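Local coordinates for leukotriene A-4 hydrolase (Saccharomyces cerevisiae, PDB 2XQ0), which is a zinc aminopeptidase that preferentially cleaves di- and tripeptides and has low epoxide hydrolase activity in vitro, at residues A[2-10]-A[447-456]; A[315-323]-A[369-377]. All blocks are in the same frame, centred on the assembly; numbering follows the deposited sequence.

Contact 1 (A[2-10]-A[447-456]); sequences LPLSIEQRR and DSVDWETWLY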
loop_
_atom_site.group_PDB
_atom_site.type_symbol
_atom_site.label_atom_id
_atom_site.label_comp_id
_atom_site.label_asym_id
_atom_site.label_seq_id
_atom_site.Cartn_x
_atom_site.Cartn_y
_atom_site.Cartn_z
ATOM N N LEU A 2 -10.601 -22.398 20.325
ATOM C CA LEU A 2 -9.167 -22.165 20.164
ATOM C C LEU A 2 -8.338 -22.386 21.439
ATOM O O LEU A 2 -8.886 -22.475 22.540
ATOM C CB LEU A 2 -8.922 -20.766 19.588
ATOM C CG LEU A 2 -9.688 -19.592 20.192
ATOM C CD1 LEU A 2 -9.151 -19.242 21.565
ATOM C CD2 LEU A 2 -9.584 -18.400 19.268
ATOM N N PRO A 3 -7.007 -22.481 21.283
ATOM C CA PRO A 3 -6.066 -22.743 22.383
ATOM C C PRO A 3 -6.044 -21.680 23.494
ATOM O O PRO A 3 -6.511 -20.549 23.306
ATOM C CB PRO A 3 -4.708 -22.788 21.677
ATOM C CG PRO A 3 -5.025 -23.130 20.265
ATOM C CD PRO A 3 -6.328 -22.470 19.975
ATOM N N LEU A 4 -5.449 -22.061 24.626
ATOM C CA LEU A 4 -5.444 -21.278 25.869
ATOM C C LEU A 4 -4.751 -19.904 25.825
ATOM O O LEU A 4 -5.362 -18.903 26.189
ATOM C CB LEU A 4 -4.863 -22.109 27.021
ATOM C CG LEU A 4 -5.656 -23.329 27.504
ATOM C CD1 LEU A 4 -5.905 -24.322 26.370
ATOM C CD2 LEU A 4 -4.941 -24.015 28.664
ATOM N N SER A 5 -3.484 -19.848 25.421
ATOM C CA SER A 5 -2.773 -18.564 25.413
ATOM C C SER A 5 -3.449 -17.517 24.524
ATOM O O SER A 5 -3.402 -16.322 24.816
ATOM C CB SER A 5 -1.317 -18.723 24.989
ATOM O OG SER A 5 -0.822 -17.472 24.537
ATOM N N ILE A 6 -4.054 -17.971 23.431
ATOM C CA ILE A 6 -4.924 -17.121 22.622
ATOM C C ILE A 6 -6.126 -16.653 23.449
ATOM O O ILE A 6 -6.330 -15.454 23.647
ATOM C CB ILE A 6 -5.431 -17.878 21.388
ATOM C CG1 ILE A 6 -4.257 -18.212 20.458
ATOM C CG2 ILE A 6 -6.513 -17.073 20.671
ATOM C CD1 ILE A 6 -3.328 -17.044 20.217
ATOM N N GLU A 7 -6.919 -17.617 23.916
ATOM C CA GLU A 7 -8.000 -17.372 24.868
ATOM C C GLU A 7 -7.546 -16.325 25.878
ATOM O O GLU A 7 -8.279 -15.391 26.177
ATOM C CB GLU A 7 -8.377 -18.680 25.580
ATOM C CG GLU A 7 -9.645 -18.631 26.452
ATOM C CD GLU A 7 -9.807 -19.860 27.365
ATOM O OE1 GLU A 7 -10.603 -20.772 27.038
ATOM O OE2 GLU A 7 -9.143 -19.903 28.422
ATOM N N GLN A 8 -6.323 -16.475 26.383
ATOM C CA GLN A 8 -5.776 -15.586 27.411
ATOM C C GLN A 8 -5.540 -14.130 26.960
ATOM O O GLN A 8 -5.683 -13.198 27.757
ATOM C CB GLN A 8 -4.467 -16.161 27.962
ATOM C CG GLN A 8 -4.642 -17.202 29.061
ATOM C CD GLN A 8 -3.328 -17.857 29.456
ATOM O OE1 GLN A 8 -2.305 -17.669 28.793
ATOM N NE2 GLN A 8 -3.352 -18.636 30.536
ATOM N N ARG A 9 -5.168 -13.940 25.701
ATOM C CA ARG A 9 -4.841 -12.606 25.189
ATOM C C ARG A 9 -6.067 -11.867 24.683
ATOM O O ARG A 9 -6.064 -10.646 24.543
ATOM C CB ARG A 9 -3.819 -12.704 24.061
ATOM C CG ARG A 9 -2.474 -13.218 24.502
ATOM C CD ARG A 9 -1.375 -12.636 23.639
ATOM N NE ARG A 9 -0.144 -13.407 23.762
ATOM C CZ ARG A 9 1.066 -12.871 23.859
ATOM N NH1 ARG A 9 1.206 -11.548 23.853
ATOM N NH2 ARG A 9 2.132 -13.660 23.966
ATOM N N ARG A 10 -7.124 -12.618 24.428
ATOM C CA ARG A 10 -8.321 -12.069 23.823
ATOM C C ARG A 10 -9.058 -11.153 24.784
ATOM O O ARG A 10 -9.151 -11.445 25.965
ATOM C CB ARG A 10 -9.231 -13.218 23.408
ATOM C CG ARG A 10 -10.613 -12.775 23.056
ATOM C CD ARG A 10 -11.591 -13.858 23.370
ATOM N NE ARG A 10 -11.453 -14.990 22.469
ATOM C CZ ARG A 10 -11.969 -15.025 21.249
ATOM N NH1 ARG A 10 -12.638 -13.984 20.774
ATOM N NH2 ARG A 10 -11.810 -16.101 20.501
ATOM N N ASP A 447 -4.699 -27.301 16.262
ATOM C CA ASP A 447 -4.091 -27.242 17.593
ATOM C C ASP A 447 -2.580 -27.500 17.551
ATOM O O ASP A 447 -1.862 -27.179 18.496
ATOM C CB ASP A 447 -4.781 -28.217 18.561
ATOM C CG ASP A 447 -6.142 -27.713 19.040
ATOM O OD1 ASP A 447 -6.364 -26.478 19.068
ATOM O OD2 ASP A 447 -6.993 -28.556 19.399
ATOM N N SER A 448 -2.095 -28.062 16.449
ATOM C CA SER A 448 -0.661 -28.267 16.276
ATOM C C SER A 448 0.056 -27.002 15.799
ATOM O O SER A 448 1.280 -26.912 15.889
ATOM C CB SER A 448 -0.381 -29.422 15.315
ATOM O OG SER A 448 -0.319 -28.972 13.971
ATOM N N VAL A 449 -0.701 -26.034 15.278
ATOM C CA VAL A 449 -0.127 -24.757 14.858
ATOM C C VAL A 449 0.400 -24.012 16.082
ATOM O O VAL A 449 -0.337 -23.798 17.040
ATOM C CB VAL A 449 -1.181 -23.857 14.158
ATOM C CG1 VAL A 449 -0.620 -22.452 13.920
ATOM C CG2 VAL A 449 -1.639 -24.477 12.849
ATOM N N ASP A 450 1.672 -23.625 16.065
ATOM C CA ASP A 450 2.219 -22.851 17.177
ATOM C C ASP A 450 1.708 -21.404 17.092
ATOM O O ASP A 450 2.425 -20.503 16.640
ATOM C CB ASP A 450 3.741 -22.886 17.127
ATOM C CG ASP A 450 4.392 -22.227 18.335
ATOM O OD1 ASP A 450 3.674 -21.762 19.260
ATOM O OD2 ASP A 450 5.642 -22.182 18.349
ATOM N N TRP A 451 0.472 -21.188 17.532
ATOM C CA TRP A 451 -0.167 -19.890 17.382
ATOM C C TRP A 451 0.635 -18.809 18.076
ATOM O O TRP A 451 0.655 -17.656 17.642
ATOM C CB TRP A 451 -1.606 -19.933 17.895
ATOM C CG TRP A 451 -2.487 -20.785 17.031
ATOM C CD1 TRP A 451 -3.002 -22.008 17.343
ATOM C CD2 TRP A 451 -2.935 -20.491 15.702
ATOM N NE1 TRP A 451 -3.751 -22.490 16.296
ATOM C CE2 TRP A 451 -3.725 -21.578 15.276
ATOM C CE3 TRP A 451 -2.741 -19.415 14.828
ATOM C CZ2 TRP A 451 -4.329 -21.616 14.022
ATOM C CZ3 TRP A 451 -3.340 -19.457 13.587
ATOM C CH2 TRP A 451 -4.125 -20.551 13.194
ATOM N N GLU A 452 1.321 -19.197 19.142
ATOM C CA GLU A 452 2.086 -18.255 19.949
ATOM C C GLU A 452 3.267 -17.684 19.186
ATOM O O GLU A 452 3.555 -16.493 19.272
ATOM C CB GLU A 452 2.584 -18.944 21.229
ATOM C CG GLU A 452 1.771 -18.620 22.465
ATOM C CD GLU A 452 2.037 -17.221 22.970
ATOM O OE1 GLU A 452 3.044 -16.622 22.543
ATOM O OE2 GLU A 452 1.247 -16.717 23.792
ATOM N N THR A 453 3.955 -18.539 18.441
ATOM C CA THR A 453 5.108 -18.100 17.678
ATOM C C THR A 453 4.663 -17.261 16.486
ATOM O O THR A 453 5.198 -16.177 16.245
ATOM C CB THR A 453 5.963 -19.292 17.213
ATOM O OG1 THR A 453 6.561 -19.904 18.357
ATOM C CG2 THR A 453 7.062 -18.839 16.277
ATOM N N TRP A 454 3.669 -17.756 15.757
ATOM C CA TRP A 454 3.184 -17.058 14.576
ATOM C C TRP A 454 2.620 -15.679 14.910
ATOM O O TRP A 454 2.972 -14.692 14.276
ATOM C CB TRP A 454 2.127 -17.886 13.846
ATOM C CG TRP A 454 2.699 -18.972 12.982
ATOM C CD1 TRP A 454 2.730 -20.308 13.258
ATOM C CD2 TRP A 454 3.323 -18.812 11.700
ATOM N NE1 TRP A 454 3.330 -20.990 12.226
ATOM C CE2 TRP A 454 3.696 -20.095 11.254
ATOM C CE3 TRP A 454 3.586 -17.709 10.880
ATOM C CZ2 TRP A 454 4.328 -20.307 10.033
ATOM C CZ3 TRP A 454 4.205 -17.919 9.671
ATOM C CH2 TRP A 454 4.577 -19.208 9.258
ATOM N N LEU A 455 1.738 -15.612 15.902
ATOM C CA LEU A 455 1.051 -14.360 16.187
ATOM C C LEU A 455 1.826 -13.352 17.054
ATOM O O LEU A 455 1.751 -12.139 16.818
ATOM C CB LEU A 455 -0.331 -14.635 16.774
ATOM C CG LEU A 455 -1.300 -15.402 15.876
ATOM C CD1 LEU A 455 -2.642 -15.532 16.563
ATOM C CD2 LEU A 455 -1.469 -14.733 14.523
ATOM N N TYR A 456 2.571 -13.826 18.044
ATOM C CA TYR A 456 3.137 -12.915 19.042
ATOM C C TYR A 456 4.658 -12.933 19.188
ATOM O O TYR A 456 5.203 -12.186 19.979
ATOM C CB TYR A 456 2.467 -13.124 20.408
ATOM C CG TYR A 456 1.012 -12.738 20.398
ATOM C CD1 TYR A 456 0.633 -11.416 20.535
ATOM C CD2 TYR A 456 0.018 -13.693 20.212
ATOM C CE1 TYR A 456 -0.700 -11.049 20.499
ATOM C CE2 TYR A 456 -1.319 -13.336 20.172
ATOM C CZ TYR A 456 -1.668 -12.015 20.320
ATOM O OH TYR A 456 -2.989 -11.648 20.287
#

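Contact 2 (A[315-323]-A[369-377]); sequences CSWNHFWLN and STLVQNLND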
loop_
_atom_site.group_PDB
_atom_site.type_symbol
_atom_site.label_atom_id
_atom_site.label_comp_id
_atom_site.label_asym_id
_atom_site.label_seq_id
_atom_site.Cartn_x
_atom_site.Cartn_y
_atom_site.Cartn_z
ATOM N N CYS A 315 -10.138 -4.342 12.523
ATOM C CA CYS A 315 -10.825 -3.465 13.457
ATOM C C CYS A 315 -9.927 -2.366 14.000
ATOM O O CYS A 315 -10.415 -1.318 14.426
ATOM C CB CYS A 315 -11.406 -4.284 14.606
ATOM S SG CYS A 315 -10.150 -4.992 15.653
ATOM N N SER A 316 -8.619 -2.609 13.998
ATOM C CA SER A 316 -7.654 -1.629 14.478
ATOM C C SER A 316 -6.329 -1.881 13.803
ATOM O O SER A 316 -6.160 -2.880 13.107
ATOM C CB SER A 316 -7.474 -1.738 15.991
ATOM O OG SER A 316 -6.542 -2.745 16.339
ATOM N N TRP A 317 -5.370 -0.998 14.036
ATOM C CA TRP A 317 -4.072 -1.128 13.386
ATOM C C TRP A 317 -3.162 -2.153 14.082
ATOM O O TRP A 317 -2.089 -2.463 13.590
ATOM C CB TRP A 317 -3.419 0.244 13.203
ATOM C CG TRP A 317 -4.385 1.170 12.475
ATOM C CD1 TRP A 317 -5.056 2.236 13.003
ATOM C CD2 TRP A 317 -4.845 1.040 11.119
ATOM N NE1 TRP A 317 -5.889 2.794 12.051
ATOM C CE2 TRP A 317 -5.779 2.075 10.889
ATOM C CE3 TRP A 317 -4.548 0.155 10.073
ATOM C CZ2 TRP A 317 -6.406 2.257 9.651
ATOM C CZ3 TRP A 317 -5.180 0.329 8.851
ATOM C CH2 TRP A 317 -6.089 1.370 8.646
ATOM N N ASN A 318 -3.626 -2.703 15.203
ATOM C CA ASN A 318 -2.963 -3.856 15.823
ATOM C C ASN A 318 -3.119 -5.129 15.024
ATOM O O ASN A 318 -2.338 -6.052 15.192
ATOM C CB ASN A 318 -3.540 -4.140 17.211
ATOM C CG ASN A 318 -3.039 -3.196 18.265
ATOM O OD1 ASN A 318 -2.159 -2.371 18.022
ATOM N ND2 ASN A 318 -3.560 -3.351 19.474
ATOM N N HIS A 319 -4.155 -5.188 14.194
ATOM C CA HIS A 319 -4.502 -6.411 13.453
ATOM C C HIS A 319 -4.425 -6.171 11.939
ATOM O O HIS A 319 -5.175 -6.760 11.148
ATOM C CB HIS A 319 -5.896 -6.894 13.867
ATOM C CG HIS A 319 -6.024 -7.095 15.340
ATOM N ND1 HIS A 319 -5.652 -8.268 15.962
ATOM C CD2 HIS A 319 -6.405 -6.248 16.323
ATOM C CE1 HIS A 319 -5.825 -8.141 17.265
ATOM N NE2 HIS A 319 -6.278 -6.923 17.511
ATOM N N PHE A 320 -3.514 -5.279 11.567
ATOM C CA PHE A 320 -3.294 -4.871 10.182
ATOM C C PHE A 320 -2.967 -6.067 9.283
ATOM O O PHE A 320 -3.237 -6.034 8.080
ATOM C CB PHE A 320 -2.155 -3.850 10.153
ATOM C CG PHE A 320 -1.927 -3.212 8.809
ATOM C CD1 PHE A 320 -2.989 -2.683 8.088
ATOM C CD2 PHE A 320 -0.634 -3.082 8.300
ATOM C CE1 PHE A 320 -2.778 -2.066 6.852
ATOM C CE2 PHE A 320 -0.415 -2.471 7.070
ATOM C CZ PHE A 320 -1.499 -1.963 6.348
ATOM N N TRP A 321 -2.387 -7.123 9.857
ATOM C CA TRP A 321 -2.064 -8.317 9.072
ATOM C C TRP A 321 -3.297 -8.935 8.383
ATOM O O TRP A 321 -3.179 -9.529 7.303
ATOM C CB TRP A 321 -1.318 -9.366 9.914
ATOM C CG TRP A 321 -2.205 -10.292 10.694
ATOM C CD1 TRP A 321 -2.687 -10.095 11.956
ATOM C CD2 TRP A 321 -2.695 -11.567 10.269
ATOM N NE1 TRP A 321 -3.453 -11.175 12.344
ATOM C CE2 TRP A 321 -3.481 -12.087 11.323
ATOM C CE3 TRP A 321 -2.550 -12.323 9.097
ATOM C CZ2 TRP A 321 -4.117 -13.335 11.239
ATOM C CZ3 TRP A 321 -3.187 -13.557 9.014
ATOM C CH2 TRP A 321 -3.958 -14.052 10.085
ATOM N N LEU A 322 -4.472 -8.791 8.995
ATOM C CA LEU A 322 -5.705 -9.342 8.418
ATOM C C LEU A 322 -5.993 -8.705 7.073
ATOM O O LEU A 322 -6.565 -9.330 6.188
ATOM C CB LEU A 322 -6.897 -9.123 9.338
ATOM C CG LEU A 322 -6.928 -10.037 10.574
ATOM C CD1 LEU A 322 -8.046 -9.637 11.530
ATOM C CD2 LEU A 322 -7.062 -11.492 10.128
ATOM N N ASN A 323 -5.662 -7.421 6.945
ATOM C CA ASN A 323 -5.780 -6.738 5.667
ATOM C C ASN A 323 -4.648 -7.193 4.753
ATOM O O ASN A 323 -4.875 -7.923 3.790
ATOM C CB ASN A 323 -5.726 -5.206 5.821
ATOM C CG ASN A 323 -7.070 -4.589 6.220
ATOM O OD1 ASN A 323 -7.896 -5.215 6.880
ATOM N ND2 ASN A 323 -7.279 -3.341 5.822
ATOM N N SER A 369 8.355 -6.659 14.956
ATOM C CA SER A 369 8.332 -7.789 14.029
ATOM C C SER A 369 7.336 -8.872 14.419
ATOM O O SER A 369 7.289 -9.925 13.799
ATOM C CB SER A 369 9.730 -8.384 13.845
ATOM O OG SER A 369 10.119 -9.149 14.967
ATOM N N THR A 370 6.543 -8.625 15.455
ATOM C CA THR A 370 5.485 -9.557 15.818
ATOM C C THR A 370 4.334 -9.346 14.854
ATOM O O THR A 370 4.072 -8.213 14.438
ATOM C CB THR A 370 5.005 -9.351 17.271
ATOM O OG1 THR A 370 4.474 -8.024 17.429
ATOM C CG2 THR A 370 6.177 -9.542 18.245
ATOM N N LEU A 371 3.650 -10.427 14.486
ATOM C CA LEU A 371 2.568 -10.327 13.514
ATOM C C LEU A 371 1.422 -9.448 14.020
ATOM O O LEU A 371 0.968 -8.576 13.306
ATOM C CB LEU A 371 2.051 -11.707 13.124
ATOM C CG LEU A 371 1.012 -11.718 12.003
ATOM C CD1 LEU A 371 1.561 -11.014 10.779
ATOM C CD2 LEU A 371 0.626 -13.154 11.666
ATOM N N VAL A 372 0.962 -9.694 15.248
ATOM C CA VAL A 372 -0.056 -8.865 15.887
ATOM C C VAL A 372 0.687 -7.786 16.641
ATOM O O VAL A 372 1.662 -8.076 17.341
ATOM C CB VAL A 372 -0.890 -9.686 16.899
ATOM C CG1 VAL A 372 -1.761 -8.775 17.762
ATOM C CG2 VAL A 372 -1.735 -10.742 16.167
ATOM N N GLN A 373 0.228 -6.547 16.502
ATOM C CA GLN A 373 0.908 -5.408 17.106
ATOM C C GLN A 373 0.189 -4.916 18.357
ATOM O O GLN A 373 -0.958 -5.294 18.617
ATOM C CB GLN A 373 1.043 -4.281 16.069
ATOM C CG GLN A 373 2.105 -4.559 15.044
ATOM C CD GLN A 373 3.494 -4.545 15.647
ATOM O OE1 GLN A 373 4.201 -5.561 15.676
ATOM N NE2 GLN A 373 3.890 -3.392 16.140
ATOM N N ASN A 374 0.869 -4.079 19.132
ATOM C CA ASN A 374 0.332 -3.578 20.396
ATOM C C ASN A 374 0.600 -2.094 20.444
ATOM O O ASN A 374 1.519 -1.640 21.116
ATOM C CB ASN A 374 0.988 -4.300 21.587
ATOM C CG ASN A 374 0.491 -3.794 22.956
ATOM O OD1 ASN A 374 -0.564 -3.172 23.078
ATOM N ND2 ASN A 374 1.261 -4.091 23.996
ATOM N N LEU A 375 -0.186 -1.341 19.689
ATOM C CA LEU A 375 -0.012 0.089 19.619
ATOM C C LEU A 375 -0.732 0.652 20.832
ATOM O O LEU A 375 -1.748 0.122 21.271
ATOM C CB LEU A 375 -0.641 0.652 18.343
ATOM C CG LEU A 375 -0.132 0.205 16.969
ATOM C CD1 LEU A 375 -0.887 0.937 15.874
ATOM C CD2 LEU A 375 1.360 0.447 16.814
ATOM N N ASN A 376 -0.217 1.715 21.398
ATOM C CA ASN A 376 -0.977 2.333 22.469
ATOM C C ASN A 376 -1.641 3.539 21.841
ATOM O O ASN A 376 -1.748 3.608 20.621
ATOM C CB ASN A 376 -0.063 2.729 23.620
ATOM C CG ASN A 376 0.890 1.613 24.025
ATOM O OD1 ASN A 376 2.116 1.775 23.974
ATOM N ND2 ASN A 376 0.332 0.468 24.424
ATOM N N ASP A 377 -2.094 4.485 22.655
ATOM C CA ASP A 377 -2.548 5.755 22.113
ATOM C C ASP A 377 -1.366 6.699 21.941
ATOM O O ASP A 377 -1.537 7.842 21.533
ATOM C CB ASP A 377 -3.608 6.396 23.012
ATOM C CG ASP A 377 -3.114 6.620 24.414
ATOM O OD1 ASP A 377 -1.914 6.373 24.650
ATOM O OD2 ASP A 377 -3.921 7.031 25.280
HETATM O O HOH W 1 -1.111 -7.082 12.411
HETATM O O HOH W 2 -2.950 -2.070 21.760
#

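Contact 1 (A[2-10]-A[447-456])
Asp447 and Pro3 meet where two short helices, 4-9 near the chain's N-terminus and 451-456, begin to pack side by side, their axes 10.5 Å apart at closest approach and 40° from parallel. This is helix-helix packing, and helix 428-438 touches Pro3, Trp451 and Tyr456. OD1 of Asp447 lies 3.8 Å from Pro3 CG, but the carboxylate is held elsewhere, by Tyr436 and Lys443. Pro3, the N-cap residue of helix 4-9, also sets CG against the indole of Trp451, 3.7 Å from CD1, while the indole NE1 is taken by the carbonyl of Leu446. Trp451 CB packs on Ile6 CG1 and CD1. Glu452 bends at chi2 (-74°) and brings its carboxylate back to helix 4-9. Ser5 OG sits so near Glu452 OE2 (2.3 Å) that the exact geometry of this hydrogen bond is doubtful; the firmer partner is Arg9 NH2, which makes a nearly straight salt bridge to the syn lone pair of OE2 at 3.2 Å. OE2 lies in the guanidinium plane, although the carboxylate is turned well out of it. Leu455 adds CD1, 4.0 Å from Ile6 CD1. Tyr456 closes the row: the guanidinium of Arg9 lies flat on its ring, planes 8° apart, in a cation-pi stack, and Ile6 CD1 comes to the ring edge. With a leucine in place of Tyr456 the flat surface under Arg9 is gone, and the guanidinium would probably be freer to turn away from Glu452. The extended Arg9 chain runs over the same ring face, with CD 3.5 Å from the centroid of the Tyr456 ring.

Contact 2 (A[315-323]-A[369-377])
Leu371 lies over one face of the Trp321 indole, its CG 4.0 Å from the centroid of the five-membered ring and close to the ring normal, a CH-pi contact. Leu322 CD2 lies against the opposite face, offset toward the rim, so the indole is sandwiched between two leucines. With chi1 at 86°, Trp321 holds CG between its backbone N and carbonyl carbon, which lays the ring beneath Leu371; Leu371 CD1 meets Trp321 CB at 3.4 Å. The indole NE1 is hydrogen-bonded to Thr428 OG1. Val372 approaches obliquely, CG2 toward the Trp321 ring and CG1 toward the imidazole of His319, whose two nitrogens are hydrogen-bonded to Glu16 and Thr428. These side chains join the segment leading into helix 321-339, which carries the zinc ligand Glu324, to an irregular loop between helices 365-368 and 388-403, within the M1 peptidase region; Phe320, between His319 and Trp321, touches the bound bestatin. Asn318 works differently, through its amide and backbone. Its main-chain O accepts from Gln373 N at 2.9 Å, and its side-chain OD1 accepts an almost straight bond from Leu375 N at 2.8 Å, with the donor tilted 24° from the amide plane. The other end of that amide, ND2, donates to a water that also bonds Asn374 OD1 and Leu375 O. A second water bridges Trp321 N with the carbonyls of Asn318 and Leu371. Beyond the amide, Leu375 CD1 rests on Trp317 CB, 3.7 Å away.

Contact 2 is nested along the chain inside the long loop that contact 1 closes: residues 2-10 come first, then 315-323, 369-377 and 447-456. Their centres are about 16 Å apart, and they touch directly. Leu455 O of helix 451-456 probably accepts a hydrogen bond from Val372 N, and the Tyr456 ring packs on Val372. Helices 388-403 and 428-438 border both contacts, with Leu396 touching side chains of each. Contact 2 is buried at the bestatin pocket, which Phe320 lines, with the zinc about 10 Å from the side chain of Trp317, whereas contact 1 lies farther out; a continuous run of packing thus connects the N-terminal helix, through loop 369-377, to segment 315-323 that lines the inhibitor pocket.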